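Local coordinates for protein similar to yteR (Bacilus subtilis) (Clostridium acetobutylicum, PDB 4WU0) that probably hydrolyses unsaturated rhamnogalacturonan fragments of pectin, as a family 105 glycoside hydrolase built on an (alpha/alpha)6 barrel, at residues I34-E39 with F351-Y356; E70-D75 with N108-K113; K150-I155 with V215-H220; G259-A264 with K315-A320. One frame throughout, in Å; residues are numbered along the deposited sequence.

How the interactions relate
The chain forms a ring of helical hairpins, the (alpha/alpha)6 barrel of this family. Starting near the N terminus, helix 25-41 meets helix 345-360 in interaction 1, which closes a loop of about 310 residues within which the other three contacts are nested. Those three follow one another in series without crossing. Interaction 2 joins the loop before helix 80-90 to the one after helix 93-108, interaction 3 brings the start of helix 152-166 to the turn after helix 199-215, and interaction 4 sets the start of helix 264-279 against strand 311-317. Interactions 2 and 3 touch directly, through a salt bridge between R111 and D154.

Interaction 1: I34-E39 with F351-Y356; sequences IAKVYE and FLLASY
Two helices distant in sequence, 25-41 and the C-terminal 345-360, pack side by side in the alpha/alpha barrel where K36 lies across the ring of Y356. Their segments run in roughly the same direction, at 33° to each other, with axes 9.3 Å apart at the closest point. CB of K36 stands 3.6 Å from CD1 of Y356, and further out the lysine chain passes over one face of the tyrosine; the bends at chi2 (-49°) and chi3 (-82°) carry it across that face toward E39. On the way, CG of K36 meets CD2 of L353 at 3.9 Å. The bent lysine ends at E39, one turn on, where NZ of K36 forms a salt bridge of 3.1 Å to OE2 of E39, arriving on the syn side of the carboxylate. The other oxygen, OE1 of E39, lies 2.7 Å from OH of Y356 in a weak hydrogen bond, with the carboxylate steeply turned against the ring. One glutamate thus serves a lysine of its own helix and a tyrosine of the other. Deeper in, CG1 of I34 touches CD1 of L352 at 4.0 Å, and M8 and I12 of helix 4-14 also pack on L352. Pairing of a helix near the N terminus with the last helix, the two running roughly the same way, is consistent with closure of the ring of an (alpha/alpha)6 barrel.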
loop_
_atom_site.group_PDB
_atom_site.type_symbol
_atom_site.label_atom_id
_atom_site.label_comp_id
_atom_site.label_asym_id
_atom_site.label_seq_id
_atom_site.Cartn_x
_atom_site.Cartn_y
_atom_site.Cartn_z
ATOM N N ILE A 34 6.408 1.856 11.896
ATOM C CA ILE A 34 7.212 2.153 13.079
ATOM C C ILE A 34 6.653 3.385 13.808
ATOM O O ILE A 34 6.708 3.487 15.027
ATOM C CB ILE A 34 8.710 2.281 12.722
ATOM C CG1 ILE A 34 9.230 0.907 12.270
ATOM C CG2 ILE A 34 9.509 2.776 13.929
ATOM C CD1 ILE A 34 10.639 0.907 11.736
ATOM N N ALA A 35 6.087 4.321 13.057
ATOM C CA ALA A 35 5.513 5.507 13.670
ATOM C C ALA A 35 4.332 5.157 14.573
ATOM O O ALA A 35 4.103 5.835 15.572
ATOM C CB ALA A 35 5.113 6.530 12.629
ATOM N N LYS A 36 3.592 4.093 14.250
ATOM C CA LYS A 36 2.507 3.658 15.131
ATOM C C LYS A 36 3.049 3.090 16.447
ATOM O O LYS A 36 2.433 3.242 17.502
ATOM C CB LYS A 36 1.613 2.623 14.452
ATOM C CG LYS A 36 0.924 3.093 13.172
ATOM C CD LYS A 36 0.221 4.432 13.272
ATOM C CE LYS A 36 -1.159 4.338 13.872
ATOM N NZ LYS A 36 -1.923 5.619 13.703
ATOM N N VAL A 37 4.209 2.446 16.381
ATOM C CA VAL A 37 4.844 1.925 17.579
ATOM C C VAL A 37 5.331 3.076 18.457
ATOM O O VAL A 37 5.172 3.035 19.671
ATOM C CB VAL A 37 5.982 0.961 17.221
ATOM C CG1 VAL A 37 6.729 0.508 18.461
ATOM C CG2 VAL A 37 5.408 -0.210 16.470
ATOM N N TYR A 38 5.868 4.128 17.834
ATOM C CA TYR A 38 6.200 5.353 18.552
ATOM C C TYR A 38 4.964 5.930 19.244
ATOM O O TYR A 38 5.008 6.299 20.422
ATOM C CB TYR A 38 6.811 6.403 17.612
ATOM C CG TYR A 38 7.053 7.707 18.309
ATOM C CD1 TYR A 38 7.866 7.775 19.432
ATOM C CD2 TYR A 38 6.464 8.878 17.854
ATOM C CE1 TYR A 38 8.078 8.985 20.092
ATOM C CE2 TYR A 38 6.674 10.078 18.499
ATOM C CZ TYR A 38 7.478 10.125 19.616
ATOM O OH TYR A 38 7.688 11.343 20.228
ATOM N N GLU A 39 3.853 5.978 18.520
ATOM C CA GLU A 39 2.612 6.550 19.037
ATOM C C GLU A 39 2.170 5.875 20.327
ATOM O O GLU A 39 1.821 6.559 21.298
ATOM C CB GLU A 39 1.508 6.415 17.981
ATOM C CG GLU A 39 0.128 6.935 18.375
ATOM C CD GLU A 39 -0.876 6.772 17.239
ATOM O OE1 GLU A 39 -2.030 6.366 17.501
ATOM O OE2 GLU A 39 -0.497 7.033 16.076
ATOM N N PHE A 351 2.590 -5.530 7.829
ATOM C CA PHE A 351 2.496 -6.369 9.028
ATOM C C PHE A 351 2.509 -5.525 10.312
ATOM O O PHE A 351 1.727 -5.758 11.236
ATOM C CB PHE A 351 3.584 -7.443 9.079
ATOM C CG PHE A 351 3.472 -8.302 10.301
ATOM C CD1 PHE A 351 2.549 -9.316 10.348
ATOM C CD2 PHE A 351 4.220 -8.031 11.436
ATOM C CE1 PHE A 351 2.389 -10.086 11.513
ATOM C CE2 PHE A 351 4.076 -8.805 12.575
ATOM C CZ PHE A 351 3.144 -9.836 12.601
ATOM N N LEU A 352 3.376 -4.526 10.390
ATOM C CA LEU A 352 3.368 -3.615 11.523
ATOM C C LEU A 352 2.028 -2.919 11.676
ATOM O O LEU A 352 1.511 -2.782 12.787
ATOM C CB LEU A 352 4.426 -2.535 11.319
ATOM C CG LEU A 352 5.885 -2.943 11.479
ATOM C CD1 LEU A 352 6.795 -1.883 10.857
ATOM C CD2 LEU A 352 6.179 -3.105 12.965
ATOM N N LEU A 353 1.485 -2.438 10.553
ATOM C CA LEU A 353 0.217 -1.714 10.571
ATOM C C LEU A 353 -0.953 -2.605 10.979
ATOM O O LEU A 353 -1.809 -2.192 11.770
ATOM C CB LEU A 353 -0.053 -1.054 9.204
ATOM C CG LEU A 353 0.953 0.038 8.841
ATOM C CD1 LEU A 353 0.823 0.442 7.363
ATOM C CD2 LEU A 353 0.748 1.271 9.721
ATOM N N ALA A 354 -1.000 -3.820 10.434
ATOM C CA ALA A 354 -2.024 -4.777 10.840
ATOM C C ALA A 354 -1.908 -5.082 12.321
ATOM O O ALA A 354 -2.917 -5.201 13.012
ATOM C CB ALA A 354 -1.891 -6.064 10.017
ATOM N N SER A 355 -0.682 -5.250 12.803
ATOM C CA SER A 355 -0.465 -5.558 14.215
ATOM C C SER A 355 -0.980 -4.432 15.100
ATOM O O SER A 355 -1.632 -4.674 16.109
ATOM C CB SER A 355 1.021 -5.764 14.489
ATOM O OG SER A 355 1.522 -6.858 13.750
ATOM N N TYR A 356 -0.689 -3.193 14.718
ATOM C CA TYR A 356 -1.163 -2.055 15.484
ATOM C C TYR A 356 -2.693 -2.075 15.549
ATOM O O TYR A 356 -3.270 -1.873 16.616
ATOM C CB TYR A 356 -0.654 -0.750 14.871
ATOM C CG TYR A 356 -1.248 0.490 15.492
ATOM C CD1 TYR A 356 -0.758 0.992 16.682
ATOM C CD2 TYR A 356 -2.318 1.140 14.892
ATOM C CE1 TYR A 356 -1.313 2.122 17.269
ATOM C CE2 TYR A 356 -2.888 2.272 15.478
ATOM C CZ TYR A 356 -2.371 2.754 16.658
ATOM O OH TYR A 356 -2.918 3.877 17.241
#

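Interaction 2: E70-D75 with N108-K113; sequences EEYNID and NHPRTK
The backbones of Y72 and H109 draw to within 5.8 Å between CA atoms, Y72 adopting left-handed helical angles (phi 46°, psi 58°) as its chain turns past the other loop. The tyrosine lies along residues 108-110: the carbonyl O of N108 sits over one face of the ring toward its rim, CD1 of Y72 is 3.5 Å from CA of H109, and CB of Y72 rests 3.8 Å from CD of P110. The two rings are almost perpendicular, at 86°, but meet obliquely. H109 turns its CE1 to the carbonyl O of Y72, 3.3 Å away, while CD1 of I74 covers one imidazole face, 3.8 Å from CE1 of H109. Both ring nitrogens of H109 are engaged beyond the two segments, NE2 with the carbonyl O of W118 and ND1 with NE2 of Q105, which should fix the rotation of the ring. At the far end of the tyrosine, a water 2.8 Å from OH of Y72 is held weakly by the backbone N and ND2 of N108. Such loop-to-loop packing, an aromatic laid against the chain beyond a helix end, belongs here to the interhelical connections of an alpha/alpha barrel.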
loop_
_atom_site.group_PDB
_atom_site.type_symbol
_atom_site.label_atom_id
_atom_site.label_comp_id
_atom_site.label_asym_id
_atom_site.label_seq_id
_atom_site.Cartn_x
_atom_site.Cartn_y
_atom_site.Cartn_z
ATOM N N GLU A 70 10.754 15.060 -12.531
ATOM C CA GLU A 70 10.484 14.925 -13.949
ATOM C C GLU A 70 10.368 13.480 -14.453
ATOM O O GLU A 70 9.986 13.265 -15.599
ATOM C CB GLU A 70 11.544 15.688 -14.762
ATOM C CG GLU A 70 11.437 17.203 -14.628
ATOM C CD GLU A 70 12.005 17.748 -13.318
ATOM O OE1 GLU A 70 12.684 16.999 -12.573
ATOM O OE2 GLU A 70 11.770 18.946 -13.042
ATOM N N GLU A 71 10.668 12.497 -13.619
ATOM C CA GLU A 71 10.398 11.115 -13.996
ATOM C C GLU A 71 8.910 10.802 -13.931
ATOM O O GLU A 71 8.460 9.827 -14.527
ATOM C CB GLU A 71 11.179 10.151 -13.097
ATOM C CG GLU A 71 12.655 10.153 -13.476
ATOM C CD GLU A 71 13.530 9.353 -12.539
ATOM O OE1 GLU A 71 13.004 8.781 -11.549
ATOM O OE2 GLU A 71 14.757 9.308 -12.807
ATOM N N TYR A 72 8.170 11.617 -13.183
ATOM C CA TYR A 72 6.732 11.438 -12.974
ATOM C C TYR A 72 6.422 9.964 -12.643
ATOM O O TYR A 72 5.654 9.296 -13.320
ATOM C CB TYR A 72 5.932 11.995 -14.169
ATOM C CG TYR A 72 5.947 13.513 -14.166
ATOM C CD1 TYR A 72 5.298 14.213 -13.167
ATOM C CD2 TYR A 72 6.656 14.238 -15.113
ATOM C CE1 TYR A 72 5.317 15.577 -13.118
ATOM C CE2 TYR A 72 6.685 15.619 -15.075
ATOM C CZ TYR A 72 6.013 16.278 -14.068
ATOM O OH TYR A 72 6.041 17.651 -14.023
ATOM N N ASN A 73 7.047 9.499 -11.572
ATOM C CA ASN A 73 6.885 8.142 -11.061
ATOM C C ASN A 73 5.963 8.232 -9.853
ATOM O O ASN A 73 6.320 8.855 -8.861
ATOM C CB ASN A 73 8.260 7.583 -10.661
ATOM C CG ASN A 73 8.201 6.168 -10.114
ATOM O OD1 ASN A 73 7.149 5.686 -9.679
ATOM N ND2 ASN A 73 9.359 5.497 -10.094
ATOM N N ILE A 74 4.757 7.666 -9.926
ATOM C CA ILE A 74 3.817 7.837 -8.828
ATOM C C ILE A 74 4.338 7.224 -7.516
ATOM O O ILE A 74 3.985 7.709 -6.429
ATOM C CB ILE A 74 2.401 7.292 -9.181
ATOM C CG1 ILE A 74 1.316 7.980 -8.362
ATOM C CG2 ILE A 74 2.318 5.783 -9.014
ATOM C CD1 ILE A 74 1.014 9.371 -8.817
ATOM N N ASP A 75 5.172 6.199 -7.620
ATOM C CA ASP A 75 5.756 5.535 -6.439
ATOM C C ASP A 75 6.514 6.519 -5.587
ATOM O O ASP A 75 6.585 6.356 -4.361
ATOM C CB ASP A 75 6.734 4.410 -6.788
ATOM C CG ASP A 75 6.073 3.194 -7.369
ATOM O OD1 ASP A 75 4.852 3.022 -7.224
ATOM O OD2 ASP A 75 6.789 2.391 -7.987
ATOM N N ASN A 108 1.674 18.652 -12.639
ATOM C CA ASN A 108 1.734 18.302 -14.050
ATOM C C ASN A 108 1.888 16.810 -14.299
ATOM O O ASN A 108 2.119 16.400 -15.431
ATOM C CB ASN A 108 2.897 19.039 -14.721
ATOM C CG ASN A 108 2.736 20.551 -14.674
ATOM O OD1 ASN A 108 1.742 21.087 -15.150
ATOM N ND2 ASN A 108 3.699 21.232 -14.068
ATOM N N HIS A 109 1.757 15.991 -13.258
ATOM C CA HIS A 109 1.853 14.551 -13.444
ATOM C C HIS A 109 0.814 14.126 -14.477
ATOM O O HIS A 109 -0.335 14.556 -14.399
ATOM C CB HIS A 109 1.600 13.823 -12.123
ATOM C CG HIS A 109 1.896 12.359 -12.171
ATOM N ND1 HIS A 109 3.004 11.807 -11.571
ATOM C CD2 HIS A 109 1.227 11.329 -12.742
ATOM C CE1 HIS A 109 3.017 10.502 -11.781
ATOM N NE2 HIS A 109 1.943 10.186 -12.485
ATOM N N PRO A 110 1.226 13.343 -15.489
ATOM C CA PRO A 110 0.302 13.051 -16.585
ATOM C C PRO A 110 -0.893 12.215 -16.164
ATOM O O PRO A 110 -0.789 11.384 -15.259
ATOM C CB PRO A 110 1.175 12.305 -17.613
ATOM C CG PRO A 110 2.321 11.766 -16.817
ATOM C CD PRO A 110 2.565 12.789 -15.740
ATOM N N ARG A 111 -2.012 12.439 -16.842
ATOM C CA ARG A 111 -3.275 11.798 -16.495
ATOM C C ARG A 111 -3.934 11.129 -17.687
ATOM O O ARG A 111 -3.715 11.520 -18.842
ATOM C CB ARG A 111 -4.235 12.826 -15.919
ATOM C CG ARG A 111 -3.832 13.336 -14.550
ATOM C CD ARG A 111 -4.621 14.552 -14.207
ATOM N NE ARG A 111 -4.245 15.218 -12.955
ATOM C CZ ARG A 111 -4.904 15.118 -11.803
ATOM N NH1 ARG A 111 -5.960 14.318 -11.682
ATOM N NH2 ARG A 111 -4.499 15.830 -10.755
ATOM N N THR A 112 -4.754 10.124 -17.394
ATOM C CA THR A 112 -5.538 9.443 -18.418
ATOM C C THR A 112 -6.673 10.342 -18.878
ATOM O O THR A 112 -6.871 11.445 -18.345
ATOM C CB THR A 112 -6.177 8.164 -17.881
ATOM O OG1 THR A 112 -7.115 8.522 -16.861
ATOM C CG2 THR A 112 -5.130 7.233 -17.303
ATOM N N LYS A 113 -7.419 9.880 -19.869
ATOM C CA LYS A 113 -8.520 10.667 -20.420
ATOM C C LYS A 113 -9.576 10.980 -19.349
ATOM O O LYS A 113 -10.301 11.981 -19.447
ATOM C CB LYS A 113 -9.145 9.949 -21.624
ATOM C CG LYS A 113 -9.984 8.747 -21.256
ATOM C CD LYS A 113 -10.636 8.032 -22.467
ATOM C CE LYS A 113 -9.629 7.545 -23.503
ATOM N NZ LYS A 113 -10.243 6.567 -24.459
HETATM O O HOH W 1 4.780 19.105 -12.001
#

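Interaction 3: K150-I155 with V215-H220; sequences KEFDDI and VLPKNH
The H220 imidazole has OD1 of D153 at its edge and CB of F152 approaching obliquely, whereas the F152 ring is met obliquely by L216, P217 and the carbonyl O of V215. NE2 of H220 donates to OD1 of D153 at 2.8 Å; the bond is bent, at 140°, and the oxygen is met nearly along its C-O axis with the carboxylate and ring planes 68° apart. On the ring, ND1 of H220 caps the backbone N of D222 ahead of helix 223-240; on the acid, NZ of K150 forms a salt bridge of 3.0 Å to OD2 of D153. The phenyl group wedges against residues 215-217: CD2 of F152 is 3.5 Å from CD of P217, and its other ortho carbon, CD1, is 3.7 Å from CD2 of L216. The tip of the ring, CZ of F152, reaches the carbonyl O of V215 at 3.6 Å. A type I turn from P217 to H220 presents proline and histidine to F152 and D153. The contact therefore pins the connection between helices 199-215 and 223-240 to the beginning of helix 152-166, with V143 of helix 129-146 also packed against F152.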
loop_
_atom_site.group_PDB
_atom_site.type_symbol
_atom_site.label_atom_id
_atom_site.label_comp_id
_atom_site.label_asym_id
_atom_site.label_seq_id
_atom_site.Cartn_x
_atom_site.Cartn_y
_atom_site.Cartn_z
ATOM N N LYS A 150 -11.371 21.316 -1.748
ATOM C CA LYS A 150 -11.911 21.007 -3.067
ATOM C C LYS A 150 -11.075 19.925 -3.778
ATOM O O LYS A 150 -11.592 19.174 -4.625
ATOM C CB LYS A 150 -11.957 22.267 -3.929
ATOM C CG LYS A 150 -12.823 22.136 -5.178
ATOM C CD LYS A 150 -14.255 21.741 -4.820
ATOM C CE LYS A 150 -15.199 21.815 -6.005
ATOM N NZ LYS A 150 -16.532 21.225 -5.650
ATOM N N GLU A 151 -9.791 19.848 -3.436
ATOM C CA GLU A 151 -8.890 18.894 -4.081
ATOM C C GLU A 151 -9.264 17.465 -3.774
ATOM O O GLU A 151 -8.883 16.543 -4.498
ATOM C CB GLU A 151 -7.447 19.154 -3.663
ATOM C CG GLU A 151 -6.938 20.485 -4.173
ATOM C CD GLU A 151 -5.554 20.828 -3.664
ATOM O OE1 GLU A 151 -4.578 20.268 -4.185
ATOM O OE2 GLU A 151 -5.435 21.685 -2.763
ATOM N N PHE A 152 -10.000 17.248 -2.699
ATOM C CA PHE A 152 -10.452 15.883 -2.418
ATOM C C PHE A 152 -11.319 15.317 -3.558
ATOM O O PHE A 152 -11.370 14.095 -3.744
ATOM C CB PHE A 152 -11.234 15.817 -1.100
ATOM C CG PHE A 152 -10.381 15.916 0.137
ATOM C CD1 PHE A 152 -9.360 15.019 0.370
ATOM C CD2 PHE A 152 -10.652 16.872 1.112
ATOM C CE1 PHE A 152 -8.587 15.095 1.523
ATOM C CE2 PHE A 152 -9.880 16.942 2.271
ATOM C CZ PHE A 152 -8.847 16.044 2.466
ATOM N N ASP A 153 -12.015 16.176 -4.298
ATOM C CA ASP A 153 -12.874 15.719 -5.395
ATOM C C ASP A 153 -12.058 14.998 -6.463
ATOM O O ASP A 153 -12.529 14.048 -7.077
ATOM C CB ASP A 153 -13.571 16.906 -6.091
ATOM C CG ASP A 153 -14.630 17.595 -5.238
ATOM O OD1 ASP A 153 -14.810 17.270 -4.045
ATOM O OD2 ASP A 153 -15.284 18.517 -5.788
ATOM N N ASP A 154 -10.850 15.495 -6.698
ATOM C CA ASP A 154 -9.917 14.915 -7.662
ATOM C C ASP A 154 -9.540 13.523 -7.186
ATOM O O ASP A 154 -9.663 12.546 -7.926
ATOM C CB ASP A 154 -8.694 15.836 -7.754
ATOM C CG ASP A 154 -7.614 15.337 -8.703
ATOM O OD1 ASP A 154 -7.718 14.227 -9.274
ATOM O OD2 ASP A 154 -6.632 16.083 -8.856
ATOM N N ILE A 155 -9.116 13.444 -5.932
ATOM C CA ILE A 155 -8.694 12.198 -5.320
ATOM C C ILE A 155 -9.799 11.149 -5.355
ATOM O O ILE A 155 -9.565 10.002 -5.774
ATOM C CB ILE A 155 -8.237 12.468 -3.882
ATOM C CG1 ILE A 155 -6.928 13.269 -3.917
ATOM C CG2 ILE A 155 -8.075 11.170 -3.071
ATOM C CD1 ILE A 155 -6.732 14.166 -2.715
ATOM N N VAL A 215 -9.349 10.448 5.990
ATOM C CA VAL A 215 -9.051 11.880 5.972
ATOM C C VAL A 215 -10.065 12.729 5.197
ATOM O O VAL A 215 -9.964 13.955 5.192
ATOM C CB VAL A 215 -7.611 12.181 5.476
ATOM C CG1 VAL A 215 -6.587 11.571 6.424
ATOM C CG2 VAL A 215 -7.414 11.708 4.045
ATOM N N LEU A 216 -11.060 12.094 4.568
ATOM C CA LEU A 216 -12.119 12.853 3.897
ATOM C C LEU A 216 -13.022 13.624 4.858
ATOM O O LEU A 216 -13.323 13.162 5.946
ATOM C CB LEU A 216 -13.009 11.934 3.057
ATOM C CG LEU A 216 -12.448 11.298 1.791
ATOM C CD1 LEU A 216 -13.533 10.443 1.146
ATOM C CD2 LEU A 216 -11.938 12.374 0.817
ATOM N N PRO A 217 -13.500 14.802 4.447
ATOM C CA PRO A 217 -14.579 15.423 5.218
ATOM C C PRO A 217 -15.782 14.478 5.361
ATOM O O PRO A 217 -16.116 13.794 4.401
ATOM C CB PRO A 217 -14.934 16.662 4.376
ATOM C CG PRO A 217 -13.662 16.968 3.631
ATOM C CD PRO A 217 -13.049 15.651 3.326
ATOM N N LYS A 218 -16.411 14.436 6.537
ATOM C CA LYS A 218 -17.530 13.523 6.782
ATOM C C LYS A 218 -18.689 13.711 5.818
ATOM O O LYS A 218 -19.416 12.761 5.525
ATOM C CB LYS A 218 -18.036 13.664 8.221
ATOM C CG LYS A 218 -17.294 12.776 9.205
ATOM C CD LYS A 218 -15.817 13.122 9.251
ATOM C CE LYS A 218 -15.001 12.121 10.054
ATOM N NZ LYS A 218 -13.629 12.659 10.317
ATOM N N ASN A 219 -18.852 14.933 5.323
ATOM C CA ASN A 219 -19.919 15.225 4.378
ATOM C C ASN A 219 -19.473 15.203 2.923
ATOM O O ASN A 219 -20.197 15.690 2.056
ATOM C CB ASN A 219 -20.582 16.562 4.700
ATOM C CG ASN A 219 -19.662 17.757 4.493
ATOM O OD1 ASN A 219 -18.530 17.625 3.998
ATOM N ND2 ASN A 219 -20.142 18.933 4.880
ATOM N N HIS A 220 -18.296 14.653 2.642
ATOM C CA HIS A 220 -17.822 14.677 1.269
ATOM C C HIS A 220 -18.760 13.894 0.354
ATOM O O HIS A 220 -19.206 12.811 0.702
ATOM C CB HIS A 220 -16.396 14.163 1.141
ATOM C CG HIS A 220 -15.799 14.454 -0.196
ATOM N ND1 HIS A 220 -15.942 13.606 -1.268
ATOM C CD2 HIS A 220 -15.134 15.540 -0.658
ATOM C CE1 HIS A 220 -15.375 14.145 -2.333
ATOM N NE2 HIS A 220 -14.889 15.326 -1.991
#

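Interaction 4: G259-A264 with K315-A320; sequences GNYLEA and KICYVA
OE2 of E263 is gripped by the backbone N of C317 across the contact and by OG of S265, the next residue but one. The bond from C317 N to E263 OE2 is 2.9 Å long and almost straight, 169°, arriving on the anti side of the carboxylate. A bend at chi2 (-79°) folds the glutamate back to that position, while its other oxygen, OE1, receives the backbone N of G266. E263 is thereby N-cap of helix 264-279 and partner of the strand at once. One residue on, A264 N donates to the carbonyl O of K315 at 2.9 Å, from above the carbonyl plane, and CA of E263 makes a longer CH...O approach to the same oxygen. CB of A264 sits 3.9 Å from CG1 of I316, and OH of Y261 comes within 3.5 Å of CB of C317. CG of Y261 lies between its backbone N and carbonyl carbon (chi1 63°), which carries the hydroxyl to the cysteine. The contact joins the N-terminal end of helix 264-279 to the end of strand 311-317, whose I316 pairs through its backbone with V341 of strand 340-341, while F302 of helix 288-302 packs on A264 and K315.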
loop_
_atom_site.group_PDB
_atom_site.type_symbol
_atom_site.label_atom_id
_atom_site.label_comp_id
_atom_site.label_asym_id
_atom_site.label_seq_id
_atom_site.Cartn_x
_atom_site.Cartn_y
_atom_site.Cartn_z
ATOM N N GLY A 259 2.147 -24.024 -7.953
ATOM C CA GLY A 259 3.008 -22.872 -8.044
ATOM C C GLY A 259 2.506 -21.722 -7.196
ATOM O O GLY A 259 3.297 -20.892 -6.736
ATOM N N ASN A 260 1.188 -21.641 -6.989
ATOM C CA ASN A 260 0.647 -20.522 -6.217
ATOM C C ASN A 260 1.050 -20.710 -4.765
ATOM O O ASN A 260 1.385 -21.826 -4.354
ATOM C CB ASN A 260 -0.878 -20.471 -6.336
ATOM C CG ASN A 260 -1.450 -19.066 -6.187
ATOM O OD1 ASN A 260 -0.768 -18.118 -5.792
ATOM N ND2 ASN A 260 -2.737 -18.936 -6.499
ATOM N N TYR A 261 0.995 -19.633 -3.990
ATOM C CA TYR A 261 1.461 -19.659 -2.604
ATOM C C TYR A 261 0.778 -18.573 -1.800
ATOM O O TYR A 261 0.402 -17.525 -2.346
ATOM C CB TYR A 261 2.983 -19.502 -2.540
ATOM C CG TYR A 261 3.535 -18.199 -3.068
ATOM C CD1 TYR A 261 3.784 -18.013 -4.425
ATOM C CD2 TYR A 261 3.842 -17.158 -2.195
ATOM C CE1 TYR A 261 4.310 -16.833 -4.889
ATOM C CE2 TYR A 261 4.364 -15.984 -2.640
ATOM C CZ TYR A 261 4.602 -15.813 -3.995
ATOM O OH TYR A 261 5.121 -14.631 -4.436
ATOM N N LEU A 262 0.633 -18.836 -0.504
ATOM C CA LEU A 262 0.125 -17.847 0.431
ATOM C C LEU A 262 1.180 -16.773 0.585
ATOM O O LEU A 262 2.337 -17.073 0.889
ATOM C CB LEU A 262 -0.188 -18.527 1.781
ATOM C CG LEU A 262 -1.183 -19.681 1.719
ATOM C CD1 LEU A 262 -1.296 -20.365 3.069
ATOM C CD2 LEU A 262 -2.550 -19.191 1.269
ATOM N N GLU A 263 0.785 -15.518 0.369
ATOM C CA GLU A 263 1.751 -14.427 0.257
ATOM C C GLU A 263 1.512 -13.379 1.344
ATOM O O GLU A 263 0.378 -12.950 1.598
ATOM C CB GLU A 263 1.709 -13.841 -1.162
ATOM C CG GLU A 263 2.868 -12.915 -1.503
ATOM C CD GLU A 263 2.722 -11.509 -0.944
ATOM O OE1 GLU A 263 1.585 -11.015 -0.911
ATOM O OE2 GLU A 263 3.753 -10.872 -0.561
ATOM N N ALA A 264 2.599 -12.972 1.989
ATOM C CA ALA A 264 2.509 -12.244 3.255
ATOM C C ALA A 264 2.160 -10.775 3.125
ATOM O O ALA A 264 1.464 -10.220 3.992
ATOM C CB ALA A 264 3.822 -12.381 4.025
ATOM N N LYS A 315 7.807 -15.172 3.250
ATOM C CA LYS A 315 6.884 -15.417 2.139
ATOM C C LYS A 315 6.339 -14.145 1.520
ATOM O O LYS A 315 5.145 -14.048 1.190
ATOM C CB LYS A 315 5.740 -16.344 2.551
ATOM C CG LYS A 315 6.157 -17.572 3.377
ATOM C CD LYS A 315 7.194 -18.440 2.651
ATOM C CE LYS A 315 7.541 -19.657 3.504
ATOM N NZ LYS A 315 8.511 -20.563 2.831
ATOM N N ILE A 316 7.244 -13.207 1.280
ATOM C CA ILE A 316 6.869 -11.928 0.693
ATOM C C ILE A 316 7.295 -11.888 -0.774
ATOM O O ILE A 316 8.434 -12.147 -1.104
ATOM C CB ILE A 316 7.543 -10.772 1.444
ATOM C CG1 ILE A 316 7.217 -10.817 2.945
ATOM C CG2 ILE A 316 7.173 -9.455 0.810
ATOM C CD1 ILE A 316 8.224 -10.065 3.766
ATOM N N CYS A 317 6.369 -11.549 -1.657
ATOM C CA CYS A 317 6.740 -11.386 -3.064
ATOM C C CYS A 317 7.635 -10.159 -3.172
ATOM O O CYS A 317 7.208 -9.068 -2.834
ATOM C CB CYS A 317 5.493 -11.191 -3.924
ATOM S SG CYS A 317 5.943 -10.825 -5.656
ATOM N N TYR A 318 8.859 -10.307 -3.649
ATOM C CA TYR A 318 9.793 -9.189 -3.618
ATOM C C TYR A 318 9.336 -8.006 -4.503
ATOM O O TYR A 318 9.463 -6.835 -4.114
ATOM C CB TYR A 318 11.202 -9.644 -4.005
ATOM C CG TYR A 318 12.201 -8.514 -4.115
ATOM C CD1 TYR A 318 12.493 -7.697 -3.022
ATOM C CD2 TYR A 318 12.831 -8.245 -5.318
ATOM C CE1 TYR A 318 13.392 -6.658 -3.140
ATOM C CE2 TYR A 318 13.734 -7.216 -5.435
ATOM C CZ TYR A 318 14.010 -6.425 -4.346
ATOM O OH TYR A 318 14.914 -5.387 -4.473
ATOM N N VAL A 319 8.862 -8.330 -5.699
ATOM C CA VAL A 319 8.517 -7.336 -6.711
ATOM C C VAL A 319 7.630 -7.997 -7.756
ATOM O O VAL A 319 7.786 -9.169 -8.070
ATOM C CB VAL A 319 9.784 -6.741 -7.390
ATOM C CG1 VAL A 319 10.562 -7.818 -8.156
ATOM C CG2 VAL A 319 9.423 -5.577 -8.318
ATOM N N ALA A 320 6.677 -7.245 -8.270
ATOM C CA ALA A 320 5.947 -7.633 -9.471
ATOM C C ALA A 320 5.502 -6.363 -10.174
ATOM O O ALA A 320 5.311 -5.316 -9.537
ATOM C CB ALA A 320 4.751 -8.479 -9.152
#